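Local coordinates for N-alpha-acetyltransferase 35, NatC auxiliary subunit (Saccharomyces cerevisiae, PDB 6YGA), which serves as the auxiliary subunit of the NatC N-terminal acetyltransferase, which acetylates the N-terminal methionine of the L-A virus Gag protein, at residues F346-D351 and F358-F363; R415-W420 and K590-I595; L217-H222 and L264-P269. All blocks are in the same frame, centred on the assembly; numbering follows the deposited sequence.

In the fold
Followed from the N terminus, the chain closes three separate loops that neither nest nor cross. Contact 3 comes first: it joins helix 215-231 to the loop after helix 245-260, with 41 residues, mostly helical, between the two segments. Contact 1 follows, a short closure between the end of helix 337-347 and the start of helix 360-372. Contact 2 closes a long loop of mostly helical chain, bringing helix 406-429 against the loop that follows helix 581-588. Contacts 1 and 2 both belong to the NAA35-like, TPR-repeat region, and their centres lie about 27 Å apart. Contacts 2 and 3 fall on opposite sides of the chain's centre, and no two contacts touch.

Contact 1. Residues F346-D351 and F358-F363; sequences FFIRDD and FSYTQF. With EDO (1,2-ethanediol), chain C.
F347 and F363 form an offset edge-to-face aromatic pair across a helix-loop-helix connection, between the last turn of helix 337-347 and the first turn of helix 360-372. The ring edge of F347 is directed at the face of F363, with centroids 5.5 Å apart and planes at 74°. The closest approach is at the far ends of the rings, where F347 CZ lies 3.4 Å from F363 CZ. In both residues CG is anti to the backbone N (chi1 -169° in F347), which carries each ring out from its helix into the gap between them.

A second contact, of a methyl on a phenol, lies beside it. I348 CG2 comes within 3.2 Å of Y360 OH and 3.8 Å of Y360 CZ, the two side chains crossing at about a right angle. No hydrogen bond links the two segments; the closure rests on van der Waals contact, one of the atoms being the Y360 hydroxyl oxygen.

Around this first shell, Y399 stacks on F347 and also meets the F363 ring, while L396 packs on I348, Y360 and F363. Helix 386-402 thus lies against both pairs.

Each segment also has polar features of its own. S359 and Q362 form a capping box at the start of helix 360-372, although both of its side-chain bonds are weak. Away from the ring pair, an ethanediol, probably from the crystallisation liquor, gives a weak hydrogen bond from O1 to Q362 O. After the preceding helix, R349 turns its guanidinium back: NH2 sits 3.4 Å above one face of the F346 ring, towards its rim. Its NE donates in the guanidinium plane to F346 O, at 3.0 Å with a nearly straight N-H...O angle of 172°.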
loop_
_atom_site.group_PDB
_atom_site.type_symbol
_atom_site.label_atom_id
_atom_site.label_comp_id
_atom_site.label_asym_id
_atom_site.label_seq_id
_atom_site.Cartn_x
_atom_site.Cartn_y
_atom_site.Cartn_z
ATOM N N PHE B 346 -6.751 -18.537 -6.033
ATOM C CA PHE B 346 -7.966 -19.306 -6.268
ATOM C C PHE B 346 -8.469 -19.141 -7.697
ATOM O O PHE B 346 -9.056 -20.073 -8.258
ATOM C CB PHE B 346 -9.041 -18.872 -5.269
ATOM C CG PHE B 346 -10.304 -19.683 -5.331
ATOM C CD1 PHE B 346 -10.414 -20.864 -4.619
ATOM C CD2 PHE B 346 -11.387 -19.252 -6.079
ATOM C CE1 PHE B 346 -11.573 -21.612 -4.664
ATOM C CE2 PHE B 346 -12.550 -19.995 -6.128
ATOM C CZ PHE B 346 -12.642 -21.178 -5.419
ATOM N N PHE B 347 -8.241 -17.972 -8.295
ATOM C CA PHE B 347 -8.722 -17.690 -9.643
ATOM C C PHE B 347 -7.787 -18.269 -10.700
ATOM O O PHE B 347 -8.247 -18.854 -11.686
ATOM C CB PHE B 347 -8.878 -16.177 -9.818
ATOM C CG PHE B 347 -9.603 -15.771 -11.066
ATOM C CD1 PHE B 347 -10.956 -16.024 -11.214
ATOM C CD2 PHE B 347 -8.936 -15.101 -12.079
ATOM C CE1 PHE B 347 -11.626 -15.638 -12.364
ATOM C CE2 PHE B 347 -9.600 -14.712 -13.226
ATOM C CZ PHE B 347 -10.947 -14.981 -13.368
ATOM N N ILE B 348 -6.480 -18.118 -10.505
ATOM C CA ILE B 348 -5.459 -18.630 -11.412
ATOM C C ILE B 348 -4.772 -19.782 -10.692
ATOM O O ILE B 348 -4.020 -19.561 -9.734
ATOM C CB ILE B 348 -4.458 -17.538 -11.806
ATOM C CG1 ILE B 348 -5.204 -16.319 -12.353
ATOM C CG2 ILE B 348 -3.452 -18.063 -12.815
ATOM C CD1 ILE B 348 -4.311 -15.142 -12.667
ATOM N N ARG B 349 -5.013 -21.006 -11.155
ATOM C CA ARG B 349 -4.764 -22.198 -10.361
ATOM C C ARG B 349 -3.477 -22.911 -10.785
ATOM O O ARG B 349 -2.736 -22.460 -11.661
ATOM C CB ARG B 349 -5.973 -23.129 -10.439
ATOM C CG ARG B 349 -7.225 -22.517 -9.836
ATOM C CD ARG B 349 -8.370 -23.505 -9.750
ATOM N NE ARG B 349 -9.506 -22.908 -9.058
ATOM C CZ ARG B 349 -10.674 -23.510 -8.862
ATOM N NH1 ARG B 349 -10.880 -24.743 -9.308
ATOM N NH2 ARG B 349 -11.642 -22.873 -8.216
ATOM N N ASP B 350 -3.220 -24.055 -10.139
ATOM C CA ASP B 350 -1.934 -24.733 -10.283
ATOM C C ASP B 350 -1.720 -25.254 -11.697
ATOM O O ASP B 350 -0.620 -25.134 -12.248
ATOM C CB ASP B 350 -1.834 -25.884 -9.281
ATOM C CG ASP B 350 -1.650 -25.408 -7.860
ATOM O OD1 ASP B 350 -1.003 -24.359 -7.661
ATOM O OD2 ASP B 350 -2.150 -26.088 -6.939
ATOM N N ASP B 351 -2.752 -25.847 -12.297
ATOM C CA ASP B 351 -2.638 -26.465 -13.612
ATOM C C ASP B 351 -2.687 -25.458 -14.754
ATOM O O ASP B 351 -3.053 -25.835 -15.874
ATOM C CB ASP B 351 -3.732 -27.520 -13.790
ATOM C CG ASP B 351 -5.117 -26.976 -13.507
ATOM O OD1 ASP B 351 -5.218 -25.914 -12.860
ATOM O OD2 ASP B 351 -6.105 -27.617 -13.923
ATOM N N PHE B 358 -11.070 -23.069 -17.854
ATOM C CA PHE B 358 -10.513 -22.660 -19.132
ATOM C C PHE B 358 -9.008 -22.482 -19.015
ATOM O O PHE B 358 -8.464 -22.265 -17.929
ATOM C CB PHE B 358 -11.127 -21.345 -19.621
ATOM C CG PHE B 358 -12.560 -21.155 -19.226
ATOM C CD1 PHE B 358 -13.582 -21.655 -20.014
ATOM C CD2 PHE B 358 -12.887 -20.458 -18.072
ATOM C CE1 PHE B 358 -14.903 -21.471 -19.656
ATOM C CE2 PHE B 358 -14.205 -20.272 -17.710
ATOM C CZ PHE B 358 -15.215 -20.777 -18.503
ATOM N N SER B 359 -8.340 -22.565 -20.160
ATOM C CA SER B 359 -6.943 -22.188 -20.249
ATOM C C SER B 359 -6.836 -20.665 -20.311
ATOM O O SER B 359 -7.841 -19.946 -20.332
ATOM C CB SER B 359 -6.295 -22.858 -21.460
ATOM O OG SER B 359 -6.866 -22.394 -22.670
ATOM N N TYR B 360 -5.603 -20.153 -20.341
ATOM C CA TYR B 360 -5.431 -18.703 -20.338
ATOM C C TYR B 360 -5.944 -18.087 -21.634
ATOM O O TYR B 360 -6.616 -17.048 -21.611
ATOM C CB TYR B 360 -3.965 -18.330 -20.115
ATOM C CG TYR B 360 -3.413 -18.706 -18.753
ATOM C CD1 TYR B 360 -4.245 -19.193 -17.751
ATOM C CD2 TYR B 360 -2.060 -18.570 -18.470
ATOM C CE1 TYR B 360 -3.743 -19.542 -16.512
ATOM C CE2 TYR B 360 -1.550 -18.915 -17.233
ATOM C CZ TYR B 360 -2.397 -19.401 -16.257
ATOM O OH TYR B 360 -1.895 -19.746 -15.025
ATOM N N THR B 361 -5.648 -18.718 -22.774
ATOM C CA THR B 361 -6.088 -18.164 -24.051
ATOM C C THR B 361 -7.591 -18.335 -24.243
ATOM O O THR B 361 -8.259 -17.436 -24.765
ATOM C CB THR B 361 -5.312 -18.803 -25.205
ATOM O OG1 THR B 361 -5.582 -20.210 -25.255
ATOM C CG2 THR B 361 -3.817 -18.580 -25.024
ATOM N N GLN B 362 -8.145 -19.477 -23.822
ATOM C CA GLN B 362 -9.593 -19.653 -23.882
ATOM C C GLN B 362 -10.309 -18.593 -23.056
ATOM O O GLN B 362 -11.329 -18.041 -23.484
ATOM C CB GLN B 362 -9.978 -21.050 -23.396
ATOM C CG GLN B 362 -9.604 -22.173 -24.341
ATOM C CD GLN B 362 -9.949 -23.532 -23.772
ATOM O OE1 GLN B 362 -10.356 -23.649 -22.615
ATOM N NE2 GLN B 362 -9.789 -24.571 -24.583
ATOM N N PHE B 363 -9.779 -18.295 -21.869
ATOM C CA PHE B 363 -10.371 -17.274 -21.011
ATOM C C PHE B 363 -10.308 -15.900 -21.666
ATOM O O PHE B 363 -11.266 -15.120 -21.585
ATOM C CB PHE B 363 -9.648 -17.274 -19.664
ATOM C CG PHE B 363 -10.252 -16.364 -18.641
ATOM C CD1 PHE B 363 -11.510 -16.620 -18.120
ATOM C CD2 PHE B 363 -9.545 -15.271 -18.169
ATOM C CE1 PHE B 363 -12.060 -15.789 -17.164
ATOM C CE2 PHE B 363 -10.087 -14.439 -17.212
ATOM C CZ PHE B 363 -11.347 -14.699 -16.708
HETATM C C1 EDO C . -13.860 -18.217 -26.468
HETATM O O1 EDO C . -13.540 -19.363 -25.669
HETATM C C2 EDO C . -14.534 -18.634 -27.769
HETATM O O2 EDO C . -14.502 -17.528 -28.677
#

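Contact 2. Residues R415-W420 and K590-I595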
loop_
_atom_site.group_PDB
_atom_site.type_symbol
_atom_site.label_atom_id
_atom_site.label_comp_id
_atom_site.label_asym_id
_atom_site.label_seq_id
_atom_site.Cartn_x
_atom_site.Cartn_y
_atom_site.Cartn_z
ATOM N N ARG B 415 1.712 0.689 -15.159
ATOM C CA ARG B 415 2.303 -0.315 -16.035
ATOM C C ARG B 415 1.353 -0.706 -17.163
ATOM O O ARG B 415 1.782 -0.876 -18.309
ATOM C CB ARG B 415 2.706 -1.541 -15.213
ATOM C CG ARG B 415 2.902 -2.813 -16.019
ATOM C CD ARG B 415 3.325 -3.974 -15.129
ATOM N NE ARG B 415 3.361 -5.232 -15.867
ATOM C CZ ARG B 415 4.391 -5.636 -16.603
ATOM N NH1 ARG B 415 5.475 -4.880 -16.700
ATOM N NH2 ARG B 415 4.337 -6.795 -17.245
ATOM N N GLN B 416 0.057 -0.838 -16.864
ATOM C CA GLN B 416 -0.876 -1.369 -17.856
ATOM C C GLN B 416 -1.037 -0.434 -19.050
ATOM O O GLN B 416 -1.094 -0.895 -20.196
ATOM C CB GLN B 416 -2.244 -1.625 -17.223
ATOM C CG GLN B 416 -2.302 -2.766 -16.226
ATOM C CD GLN B 416 -3.716 -3.007 -15.726
ATOM O OE1 GLN B 416 -4.687 -2.821 -16.462
ATOM N NE2 GLN B 416 -3.839 -3.414 -14.468
ATOM N N LEU B 417 -1.136 0.876 -18.804
ATOM C CA LEU B 417 -1.548 1.796 -19.862
ATOM C C LEU B 417 -0.589 1.760 -21.043
ATOM O O LEU B 417 -1.022 1.748 -22.202
ATOM C CB LEU B 417 -1.669 3.217 -19.316
ATOM C CG LEU B 417 -2.722 3.459 -18.233
ATOM C CD1 LEU B 417 -2.925 4.949 -18.018
ATOM C CD2 LEU B 417 -4.035 2.767 -18.565
ATOM N N ILE B 418 0.716 1.738 -20.777
ATOM C CA ILE B 418 1.661 1.724 -21.885
ATOM C C ILE B 418 1.755 0.333 -22.508
ATOM O O ILE B 418 2.081 0.206 -23.693
ATOM C CB ILE B 418 3.036 2.247 -21.430
ATOM C CG1 ILE B 418 3.824 2.764 -22.634
ATOM C CG2 ILE B 418 3.820 1.166 -20.705
ATOM C CD1 ILE B 418 3.090 3.838 -23.414
ATOM N N LEU B 419 1.455 -0.722 -21.745
ATOM C CA LEU B 419 1.493 -2.071 -22.305
ATOM C C LEU B 419 0.246 -2.365 -23.132
ATOM O O LEU B 419 0.332 -3.025 -24.174
ATOM C CB LEU B 419 1.659 -3.105 -21.190
ATOM C CG LEU B 419 3.082 -3.599 -20.910
ATOM C CD1 LEU B 419 3.991 -2.459 -20.491
ATOM C CD2 LEU B 419 3.070 -4.684 -19.847
ATOM N N TRP B 420 -0.920 -1.887 -22.683
ATOM C CA TRP B 420 -2.117 -1.969 -23.514
ATOM C C TRP B 420 -1.933 -1.198 -24.814
ATOM O O TRP B 420 -2.337 -1.668 -25.884
ATOM C CB TRP B 420 -3.334 -1.433 -22.760
ATOM C CG TRP B 420 -3.867 -2.330 -21.689
ATOM C CD1 TRP B 420 -3.992 -2.036 -20.362
ATOM C CD2 TRP B 420 -4.364 -3.665 -21.852
ATOM N NE1 TRP B 420 -4.531 -3.105 -19.688
ATOM C CE2 TRP B 420 -4.768 -4.117 -20.581
ATOM C CE3 TRP B 420 -4.504 -4.521 -22.949
ATOM C CZ2 TRP B 420 -5.300 -5.387 -20.376
ATOM C CZ3 TRP B 420 -5.032 -5.781 -22.743
ATOM C CH2 TRP B 420 -5.425 -6.202 -21.466
ATOM N N LYS B 590 1.808 13.297 -17.386
ATOM C CA LYS B 590 2.875 12.424 -17.871
ATOM C C LYS B 590 2.440 10.978 -18.108
ATOM O O LYS B 590 2.880 10.398 -19.115
ATOM C CB LYS B 590 4.057 12.486 -16.891
ATOM C CG LYS B 590 5.294 11.697 -17.300
ATOM C CD LYS B 590 6.409 11.915 -16.283
ATOM C CE LYS B 590 7.710 11.259 -16.705
ATOM N NZ LYS B 590 7.628 9.771 -16.702
ATOM N N PRO B 591 1.609 10.341 -17.269
ATOM C CA PRO B 591 1.229 8.945 -17.561
ATOM C C PRO B 591 0.524 8.749 -18.895
ATOM O O PRO B 591 0.564 7.640 -19.442
ATOM C CB PRO B 591 0.304 8.580 -16.394
ATOM C CG PRO B 591 0.731 9.453 -15.294
ATOM C CD PRO B 591 1.122 10.753 -15.937
ATOM N N PHE B 592 -0.130 9.773 -19.431
ATOM C CA PHE B 592 -0.866 9.645 -20.680
ATOM C C PHE B 592 -0.088 10.198 -21.867
ATOM O O PHE B 592 -0.636 10.288 -22.969
ATOM C CB PHE B 592 -2.220 10.349 -20.568
ATOM C CG PHE B 592 -2.876 10.198 -19.217
ATOM C CD1 PHE B 592 -3.616 9.066 -18.908
ATOM C CD2 PHE B 592 -2.762 11.195 -18.259
ATOM C CE1 PHE B 592 -4.223 8.930 -17.668
ATOM C CE2 PHE B 592 -3.365 11.065 -17.017
ATOM C CZ PHE B 592 -4.097 9.932 -16.722
ATOM N N ASN B 593 1.181 10.556 -21.669
ATOM C CA ASN B 593 1.897 11.319 -22.683
ATOM C C ASN B 593 2.288 10.460 -23.880
ATOM O O ASN B 593 2.345 10.961 -25.007
ATOM C CB ASN B 593 3.133 11.967 -22.060
ATOM C CG ASN B 593 3.749 13.015 -22.952
ATOM O OD1 ASN B 593 3.065 13.639 -23.764
ATOM N ND2 ASN B 593 5.054 13.211 -22.811
ATOM N N SER B 594 2.544 9.175 -23.664
ATOM C CA SER B 594 2.999 8.289 -24.726
ATOM C C SER B 594 1.865 7.543 -25.420
ATOM O O SER B 594 2.134 6.723 -26.305
ATOM C CB SER B 594 4.011 7.288 -24.164
ATOM O OG SER B 594 5.128 7.970 -23.624
ATOM N N ILE B 595 0.616 7.799 -25.050
ATOM C CA ILE B 595 -0.524 7.116 -25.650
ATOM C C ILE B 595 -0.971 7.906 -26.874
ATOM O O ILE B 595 -1.255 9.105 -26.783
ATOM C CB ILE B 595 -1.667 6.952 -24.640
ATOM C CG1 ILE B 595 -1.225 6.030 -23.498
ATOM C CG2 ILE B 595 -2.909 6.404 -25.327
ATOM C CD1 ILE B 595 -2.266 5.829 -22.413
#
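L417 packs against F592 and I595, joining helix 406-429 of the TPR-like helical region to a short 3-10 segment and the type I beta turn that runs from F592 to I595. The leucine points toward the turn and touches it at two levels. Its CB lies 4.1 Å from I595 CD1, whereas its CD1 methyl comes within 4.2 Å of F592 CE1, approaching that ring obliquely. F592 starts out pointing away from the helix, yet the end of its ring swings back near enough to meet the leucine.

Neighbouring helices complete the surroundings. S446 of helix 433-456 touches L417, S451 of the same helix touches F592, and Y471 meets the F592 ring.

Within the helix, W420 and Q416 are buried and make a bond of their own, one turn apart. It satisfies the indole N-H: W420 NE1 donates to Q416 OE1 at 3.2 Å with an N-H...O angle of 165°, the oxygen lying close to the indole plane.

I418, next to L417, works at the exposed border of the contact. The serine opposite it contributes its methylene to an interface that has no hydrogen bond across it. I418 CG1 is anti to the backbone N (chi1 -157°), and the terminal CD1 reaches across to S594 CB, 3.6 Å away.

Contact 3. Residues L217-H222 and L264-P269; sequences LTMLKH and LQLSPP
A loop laid against a helix gives this contact its form: M219, on helix 215-231, meets L264 and L266 in the irregular chain that follows helix 245-260. The two leucines flank Q265, and both point toward the helix, while M219 points toward the loop from the other side. M219 is present as selenomethionine, and it supplies every contact on the helix side.

Further helices enclose the same side chains. V257 and I260 of helix 245-260 pack on M219, and on helix 85-104 D94 touches both M219 and L266, with A91 also on L266. The contact thus ties the loop into a junction of three helices.

On the helix itself, T218 O receives two N-H groups from H222. The backbone N of H222 donates at 3.0 Å, the regular helical bond. The imidazole adds a weak second one, H222 ND1 lying 3.1 Å from T218 O with a strongly bent N-H...O angle of 125°.

The meeting across the segments is wholly apolar and modest in extent. Near the backbone, M219 CG lies 4.2 Å from L264 CD2, and here the side chains cross obliquely. Beyond CG the selenomethionine chain bends at chi2 (-86°) and again at chi3 (-67°), and these two bends carry its end to L266. There the methyl, not the selenium, makes the contact: M219 CE approaches L266 tip to tip, 3.6 Å from L266 CD1.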
loop_
_atom_site.group_PDB
_atom_site.type_symbol
_atom_site.label_atom_id
_atom_site.label_comp_id
_atom_site.label_asym_id
_atom_site.label_seq_id
_atom_site.Cartn_x
_atom_site.Cartn_y
_atom_site.Cartn_z
ATOM N N LEU B 217 -14.419 -21.713 30.802
ATOM C CA LEU B 217 -14.395 -22.967 30.057
ATOM C C LEU B 217 -15.103 -22.823 28.716
ATOM O O LEU B 217 -14.612 -23.316 27.693
ATOM C CB LEU B 217 -15.031 -24.084 30.880
ATOM C CG LEU B 217 -15.026 -25.463 30.225
ATOM C CD1 LEU B 217 -13.611 -26.018 30.149
ATOM C CD2 LEU B 217 -15.941 -26.405 30.983
ATOM N N THR B 218 -16.258 -22.153 28.701
ATOM C CA THR B 218 -16.946 -21.891 27.441
ATOM C C THR B 218 -16.062 -21.091 26.494
ATOM O O THR B 218 -16.004 -21.375 25.292
ATOM C CB THR B 218 -18.258 -21.149 27.700
ATOM O OG1 THR B 218 -18.980 -21.798 28.755
ATOM C CG2 THR B 218 -19.118 -21.129 26.448
HETATM N N MSE B 219 -15.360 -20.091 27.021
HETATM C CA MSE B 219 -14.411 -19.300 26.242
HETATM C C MSE B 219 -13.359 -20.171 25.564
HETATM O O MSE B 219 -13.083 -20.018 24.373
HETATM C CB MSE B 219 -13.722 -18.275 27.138
HETATM C CG MSE B 219 -14.413 -16.930 27.202
HETATM SE SE MSE B 219 -13.842 -15.766 25.749
HETATM C CE MSE B 219 -11.982 -15.502 26.303
ATOM N N LEU B 220 -12.770 -21.082 26.342
ATOM C CA LEU B 220 -11.699 -21.922 25.819
ATOM C C LEU B 220 -12.220 -22.891 24.764
ATOM O O LEU B 220 -11.520 -23.190 23.791
ATOM C CB LEU B 220 -11.021 -22.672 26.965
ATOM C CG LEU B 220 -9.646 -23.268 26.671
ATOM C CD1 LEU B 220 -8.736 -22.212 26.070
ATOM C CD2 LEU B 220 -9.033 -23.843 27.943
ATOM N N LYS B 221 -13.447 -23.391 24.937
ATOM C CA LYS B 221 -14.048 -24.242 23.914
ATOM C C LYS B 221 -14.231 -23.484 22.605
ATOM O O LYS B 221 -13.932 -24.011 21.525
ATOM C CB LYS B 221 -15.387 -24.792 24.407
ATOM C CG LYS B 221 -15.295 -25.685 25.639
ATOM C CD LYS B 221 -16.670 -26.205 26.040
ATOM C CE LYS B 221 -17.310 -27.005 24.915
ATOM N NZ LYS B 221 -18.722 -27.371 25.219
ATOM N N HIS B 222 -14.717 -22.242 22.674
ATOM C CA HIS B 222 -14.911 -21.465 21.452
ATOM C C HIS B 222 -13.578 -21.086 20.821
ATOM O O HIS B 222 -13.445 -21.093 19.592
ATOM C CB HIS B 222 -15.740 -20.213 21.737
ATOM C CG HIS B 222 -17.211 -20.469 21.851
ATOM N ND1 HIS B 222 -17.905 -20.305 23.031
ATOM C CD2 HIS B 222 -18.122 -20.872 20.933
ATOM C CE1 HIS B 222 -19.178 -20.599 22.836
ATOM N NE2 HIS B 222 -19.337 -20.946 21.572
ATOM N N LEU B 264 -16.782 -11.264 31.768
ATOM C CA LEU B 264 -15.664 -11.741 32.565
ATOM C C LEU B 264 -14.412 -10.928 32.267
ATOM O O LEU B 264 -14.299 -10.256 31.237
ATOM C CB LEU B 264 -15.400 -13.233 32.322
ATOM C CG LEU B 264 -15.089 -13.705 30.903
ATOM C CD1 LEU B 264 -13.599 -13.858 30.706
ATOM C CD2 LEU B 264 -15.780 -15.020 30.659
ATOM N N GLN B 265 -13.467 -11.008 33.198
ATOM C CA GLN B 265 -12.207 -10.284 33.134
ATOM C C GLN B 265 -11.073 -11.283 32.957
ATOM O O GLN B 265 -11.012 -12.290 33.672
ATOM C CB GLN B 265 -11.997 -9.457 34.403
ATOM C CG GLN B 265 -11.060 -8.273 34.248
ATOM C CD GLN B 265 -11.668 -7.152 33.430
ATOM O OE1 GLN B 265 -12.875 -7.129 33.186
ATOM N NE2 GLN B 265 -10.834 -6.213 33.000
ATOM N N LEU B 266 -10.177 -10.998 32.015
ATOM C CA LEU B 266 -9.079 -11.888 31.663
ATOM C C LEU B 266 -7.745 -11.223 31.959
ATOM O O LEU B 266 -7.528 -10.063 31.590
ATOM C CB LEU B 266 -9.135 -12.266 30.186
ATOM C CG LEU B 266 -10.301 -13.140 29.748
ATOM C CD1 LEU B 266 -10.670 -12.811 28.317
ATOM C CD2 LEU B 266 -9.937 -14.605 29.891
ATOM N N SER B 267 -6.850 -11.966 32.600
ATOM C CA SER B 267 -5.496 -11.503 32.866
ATOM C C SER B 267 -4.505 -12.624 32.577
ATOM O O SER B 267 -4.396 -13.574 33.363
ATOM C CB SER B 267 -5.354 -11.025 34.314
ATOM O OG SER B 267 -6.026 -9.795 34.513
ATOM N N PRO B 268 -3.785 -12.562 31.458
ATOM C CA PRO B 268 -2.735 -13.545 31.221
ATOM C C PRO B 268 -1.649 -13.420 32.266
ATOM O O PRO B 268 -1.465 -12.347 32.873
ATOM C CB PRO B 268 -2.218 -13.177 29.821
ATOM C CG PRO B 268 -3.316 -12.396 29.193
ATOM C CD PRO B 268 -3.963 -11.650 30.318
ATOM N N PRO B 269 -0.900 -14.494 32.518
ATOM C CA PRO B 269 0.248 -14.388 33.425
ATOM C C PRO B 269 1.218 -13.320 32.946
ATOM O O PRO B 269 1.503 -13.200 31.752
ATOM C CB PRO B 269 0.874 -15.786 33.371
ATOM C CG PRO B 269 -0.239 -16.677 32.969
ATOM C CD PRO B 269 -1.091 -15.869 32.033
#